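Local coordinates for protein halohydrin epoxidase A (Corynebacterium sp., PDB 4Z9F) that probably converts vicinal halohydrins into epoxides with release of hydrogen halide, using a fold related to the short-chain dehydrogenases but without a nucleotide cofactor, at residues Phe131-Val136 with Leu172-Pro177; Lys2-Thr7 with Asp24-Val29. The protein carries 1 engineered substitution. All blocks are in the same frame, centred on the assembly; numbering follows the deposited sequence.

Contact 1: Phe131-Val136 with Leu172-Pro177; sequences FITSSV and LYAIGP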
loop_
_atom_site.group_PDB
_atom_site.type_symbol
_atom_site.label_atom_id
_atom_site.label_comp_id
_atom_site.label_asym_id
_atom_site.label_seq_id
_atom_site.Cartn_x
_atom_site.Cartn_y
_atom_site.Cartn_z
ATOM N N PHE C 131 9.205 -1.303 16.823
ATOM C CA PHE C 131 8.375 -0.151 17.133
ATOM C C PHE C 131 6.924 -0.602 17.216
ATOM O O PHE C 131 6.400 -1.199 16.266
ATOM C CB PHE C 131 8.547 0.944 16.080
ATOM C CG PHE C 131 9.897 1.596 16.108
ATOM C CD1 PHE C 131 10.992 1.000 15.491
ATOM C CD2 PHE C 131 10.070 2.821 16.735
ATOM C CE1 PHE C 131 12.246 1.618 15.506
ATOM C CE2 PHE C 131 11.327 3.435 16.767
ATOM C CZ PHE C 131 12.409 2.834 16.147
ATOM N N ILE C 132 6.283 -0.351 18.354
ATOM C CA ILE C 132 4.852 -0.603 18.479
ATOM C C ILE C 132 4.133 0.657 18.037
ATOM O O ILE C 132 4.282 1.718 18.652
ATOM C CB ILE C 132 4.457 -0.995 19.911
ATOM C CG1 ILE C 132 5.442 -2.008 20.496
ATOM C CG2 ILE C 132 3.016 -1.543 19.922
ATOM C CD1 ILE C 132 5.428 -3.411 19.897
ATOM N N THR C 133 3.365 0.546 16.950
ATOM C CA THR C 133 2.712 1.706 16.366
ATOM C C THR C 133 1.207 1.484 16.454
ATOM O O THR C 133 0.660 1.379 17.558
ATOM C CB THR C 133 3.203 1.935 14.928
ATOM O OG1 THR C 133 2.843 0.830 14.083
ATOM C CG2 THR C 133 4.739 2.060 14.926
ATOM N N SER C 134 0.538 1.349 15.318
ATOM C CA SER C 134 -0.910 1.195 15.330
ATOM C C SER C 134 -1.339 0.766 13.938
ATOM O O SER C 134 -0.624 0.999 12.961
ATOM C CB SER C 134 -1.614 2.493 15.716
ATOM O OG SER C 134 -3.015 2.338 15.570
ATOM N N SER C 135 -2.525 0.158 13.850
ATOM C CA SER C 135 -3.058 -0.135 12.524
ATOM C C SER C 135 -3.161 1.132 11.687
ATOM O O SER C 135 -2.989 1.084 10.461
ATOM C CB SER C 135 -4.426 -0.817 12.632
ATOM O OG SER C 135 -5.396 0.080 13.131
ATOM N N VAL C 136 -3.422 2.282 12.325
ATOM C CA VAL C 136 -3.546 3.531 11.573
ATOM C C VAL C 136 -2.202 4.043 11.088
ATOM O O VAL C 136 -2.155 5.057 10.391
ATOM C CB VAL C 136 -4.253 4.656 12.361
ATOM C CG1 VAL C 136 -5.682 4.248 12.685
ATOM C CG2 VAL C 136 -3.477 5.026 13.639
ATOM N N LEU C 172 15.111 -3.347 12.038
ATOM C CA LEU C 172 13.976 -2.542 12.465
ATOM C C LEU C 172 12.673 -3.161 11.969
ATOM O O LEU C 172 12.625 -3.730 10.870
ATOM C CB LEU C 172 14.100 -1.100 11.952
ATOM C CG LEU C 172 14.852 -0.101 12.844
ATOM C CD1 LEU C 172 16.297 -0.513 13.159
ATOM C CD2 LEU C 172 14.806 1.306 12.249
ATOM N N TYR C 173 11.621 -3.057 12.790
ATOM C CA TYR C 173 10.294 -3.558 12.431
ATOM C C TYR C 173 9.245 -2.653 13.058
ATOM O O TYR C 173 9.490 -1.996 14.071
ATOM C CB TYR C 173 10.026 -4.991 12.914
ATOM C CG TYR C 173 11.119 -6.005 12.666
ATOM C CD1 TYR C 173 11.073 -6.846 11.555
ATOM C CD2 TYR C 173 12.189 -6.133 13.547
ATOM C CE1 TYR C 173 12.063 -7.773 11.320
ATOM C CE2 TYR C 173 13.181 -7.064 13.329
ATOM C CZ TYR C 173 13.119 -7.877 12.210
ATOM O OH TYR C 173 14.101 -8.813 11.987
ATOM N N ALA C 174 8.058 -2.641 12.457
ATOM C CA ALA C 174 6.909 -1.966 13.039
ATOM C C ALA C 174 5.774 -2.964 13.204
ATOM O O ALA C 174 5.526 -3.790 12.325
ATOM C CB ALA C 174 6.454 -0.776 12.185
ATOM N N ILE C 175 5.114 -2.913 14.352
ATOM C CA ILE C 175 3.914 -3.697 14.595
ATOM C C ILE C 175 2.752 -2.727 14.726
ATOM O O ILE C 175 2.861 -1.704 15.418
ATOM C CB ILE C 175 4.053 -4.585 15.841
ATOM C CG1 ILE C 175 5.271 -5.495 15.697
ATOM C CG2 ILE C 175 2.781 -5.408 16.045
ATOM C CD1 ILE C 175 5.566 -6.353 16.915
ATOM N N GLY C 176 1.656 -3.024 14.021
ATOM C CA GLY C 176 0.490 -2.173 14.016
ATOM C C GLY C 176 -0.720 -2.883 14.589
ATOM O O GLY C 176 -1.488 -3.542 13.873
ATOM N N PRO C 177 -0.907 -2.770 15.902
ATOM C CA PRO C 177 -2.003 -3.491 16.556
ATOM C C PRO C 177 -3.336 -2.773 16.423
ATOM O O PRO C 177 -3.409 -1.549 16.301
ATOM C CB PRO C 177 -1.572 -3.547 18.034
ATOM C CG PRO C 177 -0.171 -2.952 18.093
ATOM C CD PRO C 177 -0.041 -2.080 16.874
#
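Phe131 and Ile132 run parallel to Ala174 and Ile175 as neighbouring strands of a Rossmann-type sheet, the two ends of a beta-alpha-beta crossover through helix 147-165. Phe131 is held through both backbone groups: its N reaches Tyr173 O at 2.9 Å, while its O takes the N-H of Ile175. The next rung is double. Ile175 O receives Thr133 N at 2.8 Å almost straight on, and Thr133 OG1 at 2.9 Å from well above the carbonyl plane. The second bond is possible because OG1 sits between the backbone N and the carbonyl carbon (chi1 64°), which turns the hydroxyl back to the oxygen its own N-H already grips.

On one side of the sheet the Phe131 ring meets Tyr173 O edge-on, in its plane, and CE1 lies 4.1 Å from Leu172 CG. Val158 and Ala161 of helix 147-165 pack against these two residues. On the other side Ile132 and Ile175 run alongside each other with the same heading, CD1 against CD1. Ile132 CG2 presses on Pro177 CG at 3.9 Å, the proline roughly perpendicular to it. After Ile132 the chain leaves the strand, and Pro177 CD packs against Ser134 CA. As in short-chain dehydrogenase relatives, the C-terminal ends of these strands probably border the active site. Ser134 OG accepts from Val136 N in an ST turn, and Ser135 N, between them, is hydrogen-bonded to Pro177 O at 3.1 Å, standing 48° out of the carbonyl plane.

Contact 2: Lys2-Thr7 with Asp24-Val29; sequences KIALVT and DGYTVV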
loop_
_atom_site.group_PDB
_atom_site.type_symbol
_atom_site.label_atom_id
_atom_site.label_comp_id
_atom_site.label_asym_id
_atom_site.label_seq_id
_atom_site.Cartn_x
_atom_site.Cartn_y
_atom_site.Cartn_z
ATOM N N LYS C 2 20.416 -12.208 27.566
ATOM C CA LYS C 2 20.204 -11.109 26.639
ATOM C C LYS C 2 19.481 -9.967 27.336
ATOM O O LYS C 2 18.616 -10.184 28.187
ATOM C CB LYS C 2 19.407 -11.587 25.424
ATOM C CG LYS C 2 20.122 -12.661 24.620
ATOM C CD LYS C 2 19.310 -13.129 23.423
ATOM C CE LYS C 2 20.146 -14.009 22.498
ATOM N NZ LYS C 2 19.323 -14.637 21.424
ATOM N N ILE C 3 19.846 -8.743 26.979
ATOM C CA ILE C 3 19.233 -7.548 27.545
ATOM C C ILE C 3 18.226 -7.008 26.546
ATOM O O ILE C 3 18.518 -6.919 25.344
ATOM C CB ILE C 3 20.282 -6.478 27.880
ATOM C CG1 ILE C 3 21.509 -7.114 28.555
ATOM C CG2 ILE C 3 19.662 -5.398 28.748
ATOM C CD1 ILE C 3 21.183 -7.943 29.760
ATOM N N ALA C 4 17.043 -6.655 27.038
ATOM C CA ALA C 4 16.047 -5.943 26.258
ATOM C C ALA C 4 15.676 -4.657 26.974
ATOM O O ALA C 4 15.698 -4.583 28.210
ATOM C CB ALA C 4 14.786 -6.793 26.028
ATOM N N LEU C 5 15.379 -3.633 26.185
ATOM C CA LEU C 5 14.841 -2.376 26.671
ATOM C C LEU C 5 13.407 -2.270 26.165
ATOM O O LEU C 5 13.157 -2.488 24.975
ATOM C CB LEU C 5 15.677 -1.193 26.187
ATOM C CG LEU C 5 15.066 0.200 26.361
ATOM C CD1 LEU C 5 14.843 0.542 27.838
ATOM C CD2 LEU C 5 15.920 1.255 25.679
ATOM N N VAL C 6 12.472 -1.996 27.076
ATOM C CA VAL C 6 11.054 -1.831 26.750
ATOM C C VAL C 6 10.604 -0.493 27.312
ATOM O O VAL C 6 10.711 -0.259 28.522
ATOM C CB VAL C 6 10.188 -2.966 27.323
ATOM C CG1 VAL C 6 8.697 -2.691 27.048
ATOM C CG2 VAL C 6 10.627 -4.331 26.774
ATOM N N THR C 7 10.109 0.386 26.448
ATOM C CA THR C 7 9.622 1.663 26.930
ATOM C C THR C 7 8.150 1.541 27.334
ATOM O O THR C 7 7.458 0.587 26.964
ATOM C CB THR C 7 9.799 2.744 25.870
ATOM O OG1 THR C 7 9.072 2.370 24.695
ATOM C CG2 THR C 7 11.269 2.894 25.521
ATOM N N ASP C 24 11.450 -15.756 27.842
ATOM C CA ASP C 24 12.346 -16.211 26.792
ATOM C C ASP C 24 13.814 -16.118 27.194
ATOM O O ASP C 24 14.688 -16.410 26.369
ATOM C CB ASP C 24 12.098 -15.399 25.513
ATOM C CG ASP C 24 12.688 -16.054 24.275
ATOM O OD1 ASP C 24 13.083 -15.312 23.346
ATOM O OD2 ASP C 24 12.750 -17.305 24.223
ATOM N N GLY C 25 14.105 -15.708 28.426
ATOM C CA GLY C 25 15.461 -15.704 28.928
ATOM C C GLY C 25 16.150 -14.361 28.993
ATOM O O GLY C 25 17.336 -14.317 29.338
ATOM N N TYR C 26 15.456 -13.271 28.681
ATOM C CA TYR C 26 16.052 -11.943 28.720
ATOM C C TYR C 26 15.999 -11.337 30.121
ATOM O O TYR C 26 15.096 -11.606 30.915
ATOM C CB TYR C 26 15.333 -10.983 27.768
ATOM C CG TYR C 26 15.558 -11.214 26.284
ATOM C CD1 TYR C 26 15.111 -12.370 25.671
ATOM C CD2 TYR C 26 16.175 -10.250 25.497
ATOM C CE1 TYR C 26 15.293 -12.586 24.311
ATOM C CE2 TYR C 26 16.360 -10.451 24.134
ATOM C CZ TYR C 26 15.911 -11.629 23.551
ATOM O OH TYR C 26 16.084 -11.861 22.203
ATOM N N THR C 27 16.963 -10.471 30.396
ATOM C CA THR C 27 16.798 -9.450 31.415
ATOM C C THR C 27 16.140 -8.257 30.739
ATOM O O THR C 27 16.690 -7.697 29.782
ATOM C CB THR C 27 18.142 -9.071 32.037
ATOM O OG1 THR C 27 18.723 -10.239 32.620
ATOM C CG2 THR C 27 17.962 -8.010 33.111
ATOM N N VAL C 28 14.958 -7.885 31.208
ATOM C CA VAL C 28 14.191 -6.818 30.586
ATOM C C VAL C 28 14.359 -5.554 31.413
ATOM O O VAL C 28 13.825 -5.448 32.524
ATOM C CB VAL C 28 12.716 -7.202 30.433
ATOM C CG1 VAL C 28 11.987 -6.105 29.680
ATOM C CG2 VAL C 28 12.600 -8.555 29.709
ATOM N N VAL C 29 15.094 -4.591 30.863
ATOM C CA VAL C 29 15.239 -3.263 31.450
ATOM C C VAL C 29 14.087 -2.385 30.961
ATOM O O VAL C 29 13.857 -2.270 29.752
ATOM C CB VAL C 29 16.597 -2.653 31.065
ATOM C CG1 VAL C 29 16.738 -1.283 31.643
ATOM C CG2 VAL C 29 17.728 -3.559 31.510
#
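Lys2 and Tyr26 each swing CG beside their own backbone N, anti to the carbonyl carbon (chi1 -62° for Lys2, -71° for Tyr26), and a chi2 of 65° turns the tyrosine ring so that one face lies against the lysine. Lys2 CB sits over that face, toward the rim, 3.7 Å from the ring centroid in a CH-pi contact. Beyond CG the lysine chain is extended and passes obliquely over the ring until CD comes 3.7 Å from Tyr26 OH. The hydroxyl itself is hydrogen-bonded to Asp74 OD2, which fixes the far end of the ring. Ala4 CB reaches the ring as well, at CD2, 3.8 Å away.

Behind this packing the backbones form a parallel ladder between the two strands of the first beta-alpha-beta unit of the Rossmann-type fold. Thr27 N gives to Lys2 O at 2.8 Å, Ala4 N to Thr27 O, Val29 N to Ala4 O at 2.7 Å, and Val6 N to Val29 O. Tyr26 follows Gly25, whose positive phi closes the preceding helix in a Schellman motif and turns the chain toward the strand.

The two sides of the ladder carry different groups. On one, Ile3 CG2 meets Val29 CG2 at 3.8 Å, the side chains crossing, while Ile3 runs beside Thr27, its CD1 touching Thr27 CB. On the other, Val6 CG2 touches Val28 CG1 at 3.7 Å. Helix 14-23, which links the strands, packs on this second side through Leu21 and Val18; Thr66 of helix 62-67 packs on Ile3, Leu5 and Val29 on the first. Strand 73-79 continues the sheet beyond strand 3-6, bonding to the backbone of Ile3, Leu5 and Thr7.

Contact 2 is complete in the chain before contact 1 begins, and each pairs the two strands of a separate beta-alpha-beta crossover, through helix 14-23 in contact 2 and helix 147-165 in contact 1. Their centres are 19 Å apart and their nearest atoms about 7 Å, so they do not meet directly. Strand 73-79 lies between strands 3-6 and 127-132: Asn79 N is hydrogen-bonded to Thr7 OG1, and Asn79 touches Ile132. Strand order 3-2-1-4-5-6-7 puts the contacts in opposite halves of the sheet. In nucleotide-dependent relatives contact 2's half binds much of the cofactor, whereas contact 1 leads toward their catalytic region, and probably does so here, where no nucleotide is used.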